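PDB 3HBZ: putative glycoside hydrolase from Bacteroides thetaiotaomicron VPI-5482, which is of uncertain function but binds calcium and may take part in carbohydrate metabolism, possibly by acting on or recognising glycans. Local coordinates for residues T98-E103 / F114-G119; I241-Y246 / L286-L291; A131-A134 / V138-T141; N259-T262 / S268-R271; D223-G228 / K235-D240. One frame throughout, in Å; residues are numbered along the deposited sequence. Where two conformers were deposited one is given.

Interaction 1 (T98-E103 / F114-G119); sequences TIYNFE and FVEREG. With NA (sodium ion), chain D; CA (calcium ion), chain B.
Glu116 and the main chain of Ile99 meet at a sodium ion, a worked case of a metal bringing two oxygens together that have no hydrogen bond between them. Ile99 O and Glu116 OE1 each lie 2.4 Å from the sodium, and four waters complete six ligands. The Glu116 chain is bent at its second torsion (chi2 -62°), which turns OE1 to the ion and leaves OE2 3.4 Å from Tyr100 CD1. Two hydrogen bonds grip OE2: the indole NE1 of Trp126 bonds to it, and water 3 donates to it while accepting from Phe102 N at 2.8 Å. In the next shell, sodium-bound waters 2 and 4 accept from the amides of Asn101 and Arg117, so the ion is tied to both backbones.

Beyond the metal, the rings of Phe102 and Phe114 form a T-shaped stack, the edge of Phe102 toward the face of Phe114, with centroids 5.9 Å apart and planes at 78°. Phe102 O sits at the rim of Phe114, 3.6 Å from its CE1, and is bonded by Gln149. Further along the same segment, Asn101 O and Glu103 OE2 bind a calcium ion that Thr155, Lys157 and Asp332 also hold. Residues 99-100 pair with strand 328-338, strand 115-118 pairs with 121-125, and both phenylalanines rest on Leu159 of strand 158-165.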
# COMPACT_ATOMS: atom_id res chain seq x y z
N THR A 98 10.27 7.73 -6.99
CA THR A 98 10.51 8.75 -5.94
C THR A 98 9.84 10.12 -6.18
O THR A 98 10.02 11.03 -5.37
CB THR A 98 12.02 8.99 -5.72
OG1 THR A 98 12.60 9.65 -6.87
CG2 THR A 98 12.75 7.67 -5.42
N ILE A 99 9.09 10.24 -7.27
CA ILE A 99 8.43 11.51 -7.64
C ILE A 99 6.95 11.21 -7.80
O ILE A 99 6.59 10.41 -8.65
CB ILE A 99 9.00 12.10 -8.96
CG1 ILE A 99 10.51 12.33 -8.86
CG2 ILE A 99 8.26 13.39 -9.37
CD1 ILE A 99 10.93 13.56 -8.15
N TYR A 100 6.11 11.85 -7.00
CA TYR A 100 4.69 11.46 -6.90
C TYR A 100 3.78 12.64 -7.18
O TYR A 100 3.69 13.55 -6.37
CB TYR A 100 4.40 10.94 -5.50
CG TYR A 100 5.47 10.01 -4.97
CD1 TYR A 100 5.82 8.87 -5.66
CD2 TYR A 100 6.12 10.28 -3.77
CE1 TYR A 100 6.79 8.01 -5.18
CE2 TYR A 100 7.11 9.44 -3.29
CZ TYR A 100 7.43 8.30 -3.97
OH TYR A 100 8.40 7.45 -3.46
N ASN A 101 3.10 12.62 -8.31
CA ASN A 101 2.19 13.70 -8.69
C ASN A 101 0.70 13.31 -8.60
O ASN A 101 -0.19 14.12 -8.81
CB ASN A 101 2.56 14.17 -10.11
CG ASN A 101 3.81 15.07 -10.11
OD1 ASN A 101 3.80 16.14 -9.53
ND2 ASN A 101 4.86 14.64 -10.77
N PHE A 102 0.45 12.04 -8.29
CA PHE A 102 -0.88 11.52 -8.02
C PHE A 102 -1.86 11.68 -9.17
O PHE A 102 -3.07 11.85 -8.93
CB PHE A 102 -1.39 12.07 -6.68
CG PHE A 102 -0.48 11.72 -5.54
CD1 PHE A 102 -0.47 10.44 -5.04
CD2 PHE A 102 0.49 12.59 -5.07
CE1 PHE A 102 0.42 10.06 -4.04
CE2 PHE A 102 1.37 12.22 -4.07
CZ PHE A 102 1.32 10.94 -3.57
N GLU A 103 -1.34 11.63 -10.41
CA GLU A 103 -2.14 11.74 -11.60
C GLU A 103 -2.72 10.39 -12.06
O GLU A 103 -3.78 10.34 -12.68
CB GLU A 103 -1.35 12.35 -12.78
CG GLU A 103 -0.62 13.70 -12.51
CD GLU A 103 -1.55 14.76 -11.94
OE1 GLU A 103 -2.76 14.73 -12.27
OE2 GLU A 103 -1.08 15.61 -11.16
N PHE A 114 -3.70 4.19 -6.96
CA PHE A 114 -2.67 5.07 -7.49
C PHE A 114 -1.45 4.30 -7.91
O PHE A 114 -0.94 3.45 -7.15
CB PHE A 114 -2.27 6.09 -6.40
CG PHE A 114 -3.30 7.12 -6.15
CD1 PHE A 114 -3.31 8.29 -6.91
CD2 PHE A 114 -4.27 6.94 -5.17
CE1 PHE A 114 -4.29 9.26 -6.67
CE2 PHE A 114 -5.22 7.93 -4.94
CZ PHE A 114 -5.23 9.08 -5.70
N VAL A 115 -0.97 4.57 -9.11
CA VAL A 115 0.22 3.92 -9.63
C VAL A 115 1.27 4.94 -10.07
O VAL A 115 0.97 6.11 -10.30
CB VAL A 115 -0.18 2.98 -10.81
CG1 VAL A 115 -1.24 1.95 -10.29
CG2 VAL A 115 -0.78 3.77 -12.01
N GLU A 116 2.51 4.48 -10.15
CA GLU A 116 3.60 5.25 -10.75
C GLU A 116 3.91 4.59 -12.08
O GLU A 116 3.89 3.36 -12.16
CB GLU A 116 4.79 5.24 -9.82
CG GLU A 116 4.48 5.75 -8.38
CD GLU A 116 4.03 7.20 -8.40
OE1 GLU A 116 4.43 7.90 -9.33
OE2 GLU A 116 3.25 7.62 -7.51
N ARG A 117 4.16 5.40 -13.13
CA ARG A 117 4.46 4.90 -14.46
C ARG A 117 5.83 5.41 -14.94
O ARG A 117 6.31 6.47 -14.51
CB ARG A 117 3.37 5.30 -15.48
CG ARG A 117 2.04 4.57 -15.27
CD ARG A 117 0.90 4.91 -16.29
NE ARG A 117 -0.19 3.89 -16.19
CZ ARG A 117 -1.48 4.07 -15.80
NH1 ARG A 117 -1.96 5.27 -15.47
NH2 ARG A 117 -2.30 3.03 -15.74
N GLU A 118 6.48 4.62 -15.79
CA GLU A 118 7.55 5.09 -16.69
C GLU A 118 7.01 4.84 -18.09
O GLU A 118 6.94 3.70 -18.53
CB GLU A 118 8.86 4.34 -16.49
CG GLU A 118 9.63 4.69 -15.19
CD GLU A 118 11.01 3.99 -15.08
OE1 GLU A 118 11.49 3.39 -16.07
OE2 GLU A 118 11.63 4.05 -14.00
N GLY A 119 6.56 5.90 -18.77
CA GLY A 119 5.85 5.76 -20.04
C GLY A 119 4.55 5.03 -19.77
O GLY A 119 3.82 5.37 -18.83
NA NA D . 6.21 9.04 -10.57
CA CA B . -0.81 16.43 -8.99
O HOH W 1 1.31 17.33 -9.56
O HOH W 2 3.88 10.55 -10.22
O HOH W 3 1.72 9.59 -7.67
O HOH W 4 4.57 8.34 -12.42
O HOH W 5 7.30 7.41 -11.48
O HOH W 6 7.08 11.14 -12.15

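Interaction 2 (I241-Y246 / L286-L291); sequences IYAIMY and LPFHML
Phe288 reaches Ala243 across a strand that separates them: in this antiparallel β-sheet, strand 266-271 runs between 240-247 and 281-290, and the two flanking strands meet across it through side chains that reach over one face, without pairing directly. A relationship to galactose-binding-like domains would be consistent with this sheet being one layer of a β-sandwich.

From its backbone, Phe288 starts with CB beside Ser268 of the middle strand. CG stands opposite the carbonyl carbon (chi1 -83°), which lays the ring back over that strand instead of out beyond it. CG, CD1 and the other ring carbons all come within 3.8 to 4.2 Å of Ala270 CB, a methyl seated beneath the ring. Farther out, CE2 lies 3.8 Å from Ala243 CB and also nears the main chain before Ile244, while the ring's far end, CZ, presses closest, 3.4 Å from Ala243 CB. The methyl approaches the ring obliquely. Two alanines on neighbouring strands thus form a shallow bed for one aromatic ring, a useful example of small residues letting a large one span a strand. Pro210 of strand 210-220 also touches this phenylalanine.

No hydrogen bond links the two segments directly; each bonds instead to the middle strand, Ala243 to Ala270 and His289 to Ile269. At the other end of the contact Leu286 and Ile241 cross at about a right angle, with Leu213 also packed on the isoleucine. There one methyl does the touching, Leu286 CD1 lying 3.8 Å from Ile241 O and 4.1 Å from Ile241 CG2.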
# COMPACT_ATOMS: atom_id res chain seq x y z
N ILE A 241 2.08 12.20 8.47
CA ILE A 241 2.85 11.99 7.27
C ILE A 241 4.23 11.55 7.73
O ILE A 241 4.87 12.25 8.51
CB ILE A 241 3.00 13.32 6.45
CG1 ILE A 241 1.63 13.92 6.13
CG2 ILE A 241 3.88 13.05 5.18
CD1 ILE A 241 1.60 15.33 5.47
N TYR A 242 4.67 10.37 7.29
CA TYR A 242 5.91 9.84 7.76
C TYR A 242 6.52 8.89 6.75
O TYR A 242 5.87 8.52 5.76
CB TYR A 242 5.72 9.23 9.13
CG TYR A 242 4.82 8.02 9.24
CD1 TYR A 242 5.34 6.73 9.15
CD2 TYR A 242 3.48 8.16 9.50
CE1 TYR A 242 4.53 5.59 9.32
CE2 TYR A 242 2.62 7.02 9.62
CZ TYR A 242 3.17 5.74 9.56
OH TYR A 242 2.37 4.62 9.73
N ALA A 243 7.79 8.55 6.98
CA ALA A 243 8.52 7.58 6.18
C ALA A 243 9.48 6.85 7.09
O ALA A 243 9.94 7.41 8.11
CB ALA A 243 9.28 8.25 5.00
N ILE A 244 9.72 5.58 6.78
CA ILE A 244 10.63 4.73 7.57
C ILE A 244 11.55 3.97 6.60
O ILE A 244 11.21 3.74 5.45
CB ILE A 244 9.87 3.77 8.48
CG1 ILE A 244 8.90 2.88 7.66
CG2 ILE A 244 9.09 4.52 9.53
CD1 ILE A 244 8.08 1.87 8.51
N MSE A 245 12.74 3.67 7.08
CA MSE A 245 13.69 2.79 6.42
C MSE A 245 14.06 1.74 7.47
O MSE A 245 14.38 2.07 8.63
CB MSE A 245 14.93 3.53 6.04
CG MSE A 245 15.82 2.74 5.11
SE MSE A 245 17.41 3.69 4.79
CE MSE A 245 18.10 2.58 3.32
N TYR A 246 13.96 0.48 7.07
CA TYR A 246 14.35 -0.63 7.93
C TYR A 246 15.04 -1.75 7.16
O TYR A 246 14.83 -1.94 5.96
CB TYR A 246 13.11 -1.20 8.66
CG TYR A 246 12.05 -1.73 7.73
CD1 TYR A 246 11.10 -0.89 7.15
CD2 TYR A 246 12.00 -3.09 7.38
CE1 TYR A 246 10.09 -1.39 6.30
CE2 TYR A 246 11.00 -3.59 6.50
CZ TYR A 246 10.06 -2.76 5.98
OH TYR A 246 9.14 -3.30 5.08
N LEU A 286 10.68 16.88 5.35
CA LEU A 286 10.91 16.12 6.56
C LEU A 286 12.25 15.43 6.48
O LEU A 286 12.42 14.58 5.65
CB LEU A 286 9.81 15.08 6.71
CG LEU A 286 8.39 15.63 6.55
CD1 LEU A 286 7.42 14.45 6.65
CD2 LEU A 286 8.09 16.78 7.55
N PRO A 287 13.19 15.80 7.36
CA PRO A 287 14.44 15.08 7.32
C PRO A 287 14.34 13.66 7.87
O PRO A 287 13.64 13.41 8.86
CB PRO A 287 15.37 15.93 8.19
CG PRO A 287 14.46 16.64 9.14
CD PRO A 287 13.14 16.80 8.44
N PHE A 288 15.05 12.74 7.21
CA PHE A 288 15.20 11.41 7.78
C PHE A 288 16.21 11.49 8.93
O PHE A 288 17.26 12.09 8.80
CB PHE A 288 15.67 10.41 6.70
CG PHE A 288 14.53 9.86 5.86
CD1 PHE A 288 14.00 10.60 4.82
CD2 PHE A 288 14.03 8.60 6.08
CE1 PHE A 288 13.01 10.12 4.03
CE2 PHE A 288 13.02 8.10 5.29
CZ PHE A 288 12.51 8.88 4.27
N HIS A 289 15.81 10.98 10.08
CA HIS A 289 16.69 10.89 11.23
C HIS A 289 17.32 9.48 11.25
O HIS A 289 16.58 8.54 11.35
CB HIS A 289 15.89 11.01 12.51
CG HIS A 289 15.35 12.37 12.81
ND1 HIS A 289 15.64 13.04 13.98
CD2 HIS A 289 14.49 13.16 12.12
CE1 HIS A 289 15.00 14.20 13.99
NE2 HIS A 289 14.30 14.30 12.87
N MSE A 290 18.65 9.32 11.23
CA MSE A 290 19.19 8.00 11.46
C MSE A 290 19.21 7.71 12.96
O MSE A 290 19.77 8.48 13.73
CB MSE A 290 20.56 7.82 10.87
CG MSE A 290 20.98 6.34 10.81
SE MSE A 290 22.56 6.11 9.80
CE MSE A 290 23.88 7.05 10.81
N LEU A 291 18.59 6.61 13.35
CA LEU A 291 18.38 6.29 14.77
C LEU A 291 19.63 5.92 15.51
O LEU A 291 20.62 5.43 14.91
CB LEU A 291 17.36 5.15 14.90
CG LEU A 291 16.01 5.41 14.22
CD1 LEU A 291 15.08 4.22 14.45
CD2 LEU A 291 15.37 6.72 14.72

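Interaction 3 (A131-A134 / V138-T141); sequences AGYA and VPKT
Tyr133 lays its ring along Pro139 and its hydroxyl end against Val138, and most of the contact on the helix side is made by this one aromatic side chain. The apolar packing comes first. CG of the tyrosine is directed opposite its own amide nitrogen (chi1 -165°), which carries the ring from the helix toward the loop. Tyr133 CE2 lies 3.7 Å from Pro139 CD, and Tyr133 CD2 is 3.9 Å from Pro139 CG; the two side chains slide past each other in opposite directions. Farther along the ring, Tyr133 CZ is 4.0 Å from Val138 CB. The closest approach is that of Val138 CG1, 3.2 Å from Tyr133 OH, a snug fit of methyl against oxygen. The backbone adds a smaller touch, with Ala134 CA 4.1 Å from Pro139 CG.

Hydrogen bonds fix the frame round this apolar patch, although none joins the two segments directly. Tyr133 OH bonds to the carbonyl oxygen of Ser165, at the end of strand 158-165. Thr136 OG1 bonds to both Tyr133 O and Val138 N, bracing the turn from within, and Asp144 OD2 takes the amides of Lys140 and Thr141. With an alanine in place of Tyr133, the Ser165 carbonyl would probably be left without its hydroxyl partner and the valine and proline would lose the ring they rest on.

Away from the metal sites, this is a chain reversal at the end of a helix: the chain turns back after the short helix 130-134 and lays a proline against that helix's tyrosine before running on to strand 147-150.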
# COMPACT_ATOMS: atom_id res chain seq x y z
N ALA A 131 -9.61 -1.99 0.09
CA ALA A 131 -10.12 -3.36 0.08
C ALA A 131 -10.82 -3.72 1.42
O ALA A 131 -11.83 -4.46 1.46
CB ALA A 131 -9.00 -4.34 -0.21
N GLY A 132 -10.29 -3.18 2.50
CA GLY A 132 -10.86 -3.40 3.82
C GLY A 132 -12.17 -2.65 3.96
O GLY A 132 -13.14 -3.21 4.47
N TYR A 133 -12.18 -1.38 3.57
CA TYR A 133 -13.42 -0.59 3.64
C TYR A 133 -14.60 -1.18 2.86
O TYR A 133 -15.77 -1.05 3.27
CB TYR A 133 -13.16 0.87 3.23
CG TYR A 133 -14.30 1.83 3.63
CD1 TYR A 133 -14.49 2.18 4.94
CD2 TYR A 133 -15.12 2.41 2.68
CE1 TYR A 133 -15.54 3.06 5.35
CE2 TYR A 133 -16.14 3.32 3.04
CZ TYR A 133 -16.36 3.63 4.38
OH TYR A 133 -17.38 4.48 4.74
N ALA A 134 -14.31 -1.78 1.73
CA ALA A 134 -15.32 -2.44 0.92
C ALA A 134 -16.10 -3.48 1.72
O ALA A 134 -17.30 -3.69 1.51
CB ALA A 134 -14.67 -3.11 -0.34
N VAL A 138 -20.37 -0.13 3.21
CA VAL A 138 -20.80 1.28 3.11
C VAL A 138 -20.63 1.94 1.71
O VAL A 138 -21.53 2.59 1.27
CB VAL A 138 -20.07 2.15 4.15
CG1 VAL A 138 -20.42 3.69 3.94
CG2 VAL A 138 -20.37 1.62 5.62
N PRO A 139 -19.47 1.81 1.05
CA PRO A 139 -19.23 2.63 -0.16
C PRO A 139 -20.11 2.20 -1.34
O PRO A 139 -20.38 1.03 -1.50
CB PRO A 139 -17.78 2.36 -0.48
CG PRO A 139 -17.53 0.94 0.05
CD PRO A 139 -18.34 0.90 1.32
N LYS A 140 -20.58 3.17 -2.12
CA LYS A 140 -21.30 2.88 -3.36
C LYS A 140 -20.45 3.05 -4.60
O LYS A 140 -20.64 2.30 -5.54
CB LYS A 140 -22.56 3.71 -3.41
CG LYS A 140 -23.55 3.29 -2.25
CD LYS A 140 -24.79 4.15 -2.23
CE LYS A 140 -25.94 3.53 -1.43
NZ LYS A 140 -27.24 4.12 -1.91
N THR A 141 -19.53 4.03 -4.59
CA THR A 141 -18.68 4.34 -5.69
C THR A 141 -17.28 4.72 -5.15
O THR A 141 -17.07 4.83 -3.92
CB THR A 141 -19.16 5.57 -6.53
OG1 THR A 141 -19.04 6.73 -5.71
CG2 THR A 141 -20.58 5.40 -7.04

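Interaction 4 (N259-T262 / S268-R271); sequences NAFT and SIAR. With PEG (di(hydroxyethyl)ether), chain T.
Arg271 starts with CG pointing opposite its amide nitrogen (chi1 -169°) and stays extended as far as NE, while Phe261 has its CG opposite the carbonyl carbon; together these torsions bring guanidinium and ring face to face. The setting is a pair of consecutive antiparallel strands, 240-247 and 266-271, whose long connection folds back so that Phe261 covers the second of them.

The result exemplifies a stacked cation-pi contact at a protein surface. The guanidinium lies flat on the ring, the planes only 23° apart, but it is off-centre: Arg271 CZ is 4.3 Å from the ring centroid and 34° from the ring normal. It is the outer rim of the phenylalanine that does the touching, Phe261 CZ lying 3.7 Å from Arg271 NE and above the middle of the guanidinium. Stacking in this way leaves the in-plane N-H groups available to other partners. NH2 makes a salt bridge with Asp240, a bond likely to hold the group's rotation, and NH1 makes a weak hydrogen bond of 3.4 Å to O1 of a diethylene glycol, probably from the crystallisation liquor, that lies at the guanidinium edge.

Tyr242 of strand 240-247 meets the Phe261 ring and also touches Arg271. Nearer the strand, Ile269 approaches that ring at its edge, CG2 standing 4.2 Å from Phe261 CE1.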
# COMPACT_ATOMS: atom_id res chain seq x y z
N ASN A 259 4.35 -2.01 14.47
CA ASN A 259 5.77 -1.78 14.75
C ASN A 259 6.50 -0.81 13.85
O ASN A 259 7.76 -0.78 13.82
CB ASN A 259 6.50 -3.12 14.78
CG ASN A 259 6.45 -3.84 13.47
OD1 ASN A 259 6.03 -3.29 12.45
ND2 ASN A 259 6.82 -5.10 13.49
N ALA A 260 5.74 -0.01 13.14
CA ALA A 260 6.28 0.98 12.21
C ALA A 260 7.31 1.90 12.86
O ALA A 260 8.31 2.32 12.21
CB ALA A 260 5.12 1.81 11.61
N PHE A 261 7.08 2.27 14.13
CA PHE A 261 7.98 3.22 14.80
C PHE A 261 8.83 2.57 15.88
O PHE A 261 9.61 3.24 16.51
CB PHE A 261 7.18 4.38 15.43
CG PHE A 261 6.42 5.22 14.43
CD1 PHE A 261 7.11 5.85 13.40
CD2 PHE A 261 5.05 5.36 14.51
CE1 PHE A 261 6.43 6.64 12.47
CE2 PHE A 261 4.35 6.13 13.60
CZ PHE A 261 5.06 6.77 12.55
N THR A 262 8.67 1.27 16.11
CA THR A 262 9.34 0.65 17.25
C THR A 262 10.18 -0.56 16.89
O THR A 262 10.90 -1.04 17.73
CB THR A 262 8.30 0.20 18.30
OG1 THR A 262 7.38 -0.70 17.67
CG2 THR A 262 7.54 1.43 18.91
N SER A 268 15.95 4.43 10.20
CA SER A 268 15.70 5.84 9.94
C SER A 268 14.20 6.13 9.91
O SER A 268 13.39 5.28 9.51
CB SER A 268 16.36 6.24 8.62
OG SER A 268 16.24 7.62 8.40
N ILE A 269 13.84 7.31 10.41
CA ILE A 269 12.47 7.79 10.41
C ILE A 269 12.37 9.27 10.05
O ILE A 269 13.12 10.07 10.60
CB ILE A 269 11.83 7.63 11.76
CG1 ILE A 269 11.94 6.17 12.20
CG2 ILE A 269 10.35 8.06 11.67
CD1 ILE A 269 11.35 5.88 13.64
N ALA A 270 11.47 9.62 9.13
CA ALA A 270 11.09 11.02 8.86
C ALA A 270 9.61 11.17 9.27
O ALA A 270 8.80 10.24 9.07
CB ALA A 270 11.27 11.33 7.39
N ARG A 271 9.24 12.28 9.90
CA ARG A 271 7.84 12.45 10.38
C ARG A 271 7.49 13.92 10.59
O ARG A 271 8.27 14.68 11.17
CB ARG A 271 7.64 11.73 11.69
CG ARG A 271 6.21 11.63 12.11
CD ARG A 271 6.07 10.69 13.28
NE ARG A 271 4.67 10.35 13.50
CZ ARG A 271 4.19 9.84 14.63
NH1 ARG A 271 4.97 9.58 15.66
NH2 ARG A 271 2.90 9.56 14.70
C1 PEG T . 8.51 8.60 16.14
O1 PEG T . 8.26 10.02 16.19
C2 PEG T . 8.34 7.88 17.49
O2 PEG T . 9.42 6.96 17.74
C3 PEG T . 9.36 6.31 19.02

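Interaction 5 (D223-G228 / K235-D240); sequences DQFTEG and KRDICD
Phe225 lies under the aliphatic chain of Lys235, whose CD is 4.0 Å from the ring centroid and over its face, a clear CH-pi contact. CG of the phenylalanine is opposite its amide nitrogen (chi1 -164°), which carries the ring across to residues 235-237. The extended lysine continues past the ring to a long salt bridge, Lys235 NZ to Glu227 OE2 at 3.6 Å, and its ammonium has a second anionic partner in Glu317. At the ring edge, Asp237 N is 3.7 Å from Phe225 CD2, and the Asp237 carboxylate stands perpendicular to the ring. That carboxylate is well anchored, OD2 bonding to Ser327, Ser315 and the amide of Ala324. Nearby, water 7 links Asp223 OD1 to Arg236 NH1, 2.7 Å from each, while Arg236 NE pairs with Glu277. An alanine in place of Phe225 is likely to open a gap beside Asp237 and take away the face on which the lysine methylenes lie. The contact ties strand 225-227, paired with 230-231, to the chain leading into strand 240-247, while Asp237 and the two residues after it pack on Tyr219 of strand 210-220.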
# COMPACT_ATOMS: atom_id res chain seq x y z
N ASP A 223 -15.36 17.65 12.40
CA ASP A 223 -16.07 18.40 13.47
C ASP A 223 -16.04 17.75 14.84
O ASP A 223 -15.89 18.42 15.83
CB ASP A 223 -17.55 18.56 13.09
CG ASP A 223 -17.77 19.45 11.85
OD1 ASP A 223 -16.88 20.26 11.50
OD2 ASP A 223 -18.86 19.34 11.23
N GLN A 224 -16.16 16.43 14.89
CA GLN A 224 -16.35 15.73 16.14
C GLN A 224 -15.37 14.58 16.25
O GLN A 224 -15.45 13.59 15.53
CB GLN A 224 -17.80 15.21 16.22
CG GLN A 224 -18.15 14.45 17.50
CD GLN A 224 -17.89 15.26 18.77
OE1 GLN A 224 -18.58 16.25 19.04
NE2 GLN A 224 -16.89 14.83 19.55
N PHE A 225 -14.39 14.75 17.11
CA PHE A 225 -13.45 13.72 17.39
C PHE A 225 -14.12 12.61 18.19
O PHE A 225 -14.85 12.90 19.16
CB PHE A 225 -12.29 14.29 18.20
CG PHE A 225 -11.08 13.41 18.22
CD1 PHE A 225 -10.94 12.40 19.17
CD2 PHE A 225 -10.05 13.63 17.32
CE1 PHE A 225 -9.80 11.58 19.19
CE2 PHE A 225 -8.91 12.83 17.33
CZ PHE A 225 -8.78 11.81 18.28
N THR A 226 -13.87 11.36 17.79
CA THR A 226 -14.36 10.21 18.53
C THR A 226 -13.21 9.25 18.90
O THR A 226 -12.22 9.14 18.20
CB THR A 226 -15.51 9.44 17.80
OG1 THR A 226 -15.10 9.02 16.49
CG2 THR A 226 -16.80 10.31 17.65
N GLU A 227 -13.39 8.54 20.00
CA GLU A 227 -12.47 7.53 20.47
C GLU A 227 -13.24 6.24 20.59
O GLU A 227 -14.16 6.11 21.42
CB GLU A 227 -11.88 7.96 21.83
CG GLU A 227 -10.68 8.83 21.64
CD GLU A 227 -10.05 9.34 22.93
OE1 GLU A 227 -10.62 9.12 24.03
OE2 GLU A 227 -9.00 10.00 22.81
N GLY A 228 -12.95 5.30 19.69
CA GLY A 228 -13.69 4.03 19.65
C GLY A 228 -15.17 4.25 19.51
O GLY A 228 -15.98 3.55 20.13
N LYS A 235 -10.53 17.49 22.05
CA LYS A 235 -9.57 16.99 21.07
C LYS A 235 -9.88 17.43 19.64
O LYS A 235 -11.03 17.54 19.26
CB LYS A 235 -9.45 15.45 21.19
CG LYS A 235 -7.99 14.97 21.22
CD LYS A 235 -7.80 13.48 21.55
CE LYS A 235 -6.38 13.01 21.14
NZ LYS A 235 -6.24 11.52 21.10
N ARG A 236 -8.84 17.75 18.88
CA ARG A 236 -9.00 18.09 17.47
C ARG A 236 -8.16 17.10 16.65
O ARG A 236 -7.07 16.74 17.07
CB ARG A 236 -8.63 19.53 17.23
CG ARG A 236 -9.14 20.11 15.94
CD ARG A 236 -10.48 20.88 16.03
NE ARG A 236 -10.75 21.40 14.69
CZ ARG A 236 -11.88 21.34 13.99
NH1 ARG A 236 -13.01 20.85 14.48
NH2 ARG A 236 -11.87 21.81 12.75
N ASP A 237 -8.70 16.58 15.55
CA ASP A 237 -7.98 15.57 14.79
C ASP A 237 -6.76 16.22 14.11
O ASP A 237 -6.69 17.45 13.97
CB ASP A 237 -8.92 14.94 13.75
CG ASP A 237 -8.53 13.52 13.33
OD1 ASP A 237 -7.50 12.95 13.81
OD2 ASP A 237 -9.29 12.96 12.48
N ILE A 238 -5.78 15.39 13.73
CA ILE A 238 -4.64 15.86 12.94
C ILE A 238 -4.21 14.71 12.06
O ILE A 238 -4.45 13.54 12.38
CB ILE A 238 -3.46 16.40 13.84
CG1 ILE A 238 -2.48 17.30 13.05
CG2 ILE A 238 -2.70 15.21 14.56
CD1 ILE A 238 -3.13 18.52 12.29
N CYS A 239 -3.63 15.04 10.91
CA CYS A 239 -3.04 14.08 10.00
C CYS A 239 -1.68 13.58 10.47
O CYS A 239 -1.09 14.15 11.43
CB CYS A 239 -2.89 14.72 8.63
SG CYS A 239 -1.89 16.22 8.66
N ASP A 240 -1.18 12.54 9.81
CA ASP A 240 0.22 12.09 9.97
C ASP A 240 0.80 11.85 8.59
O ASP A 240 0.10 11.43 7.65
CB ASP A 240 0.30 10.82 10.83
CG ASP A 240 1.65 10.64 11.52
OD1 ASP A 240 2.59 11.46 11.40
OD2 ASP A 240 1.75 9.62 12.21
O HOH W 7 -15.13 21.65 12.99

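How the interactions relate
Along the chain the order is interaction 1, which encloses no other, then 3, 5 and 2, with interaction 4 nested inside the loop that interaction 2 closes. Interactions 2 and 4 have centres about 6 Å apart and share neighbouring strands, 240-247, 266-271 and 281-290, but they pack on opposite faces of the sheet these strands form. Interaction 5 runs directly into interaction 2 in sequence and touches interaction 4 where Asp240 meets Arg271. Interactions 1 and 3 stand apart, their centres about 24 Å from each other; interaction 3 lies across the chain's centre from interaction 2. Among these five contacts, interaction 1 alone holds metals, the others being structural packing.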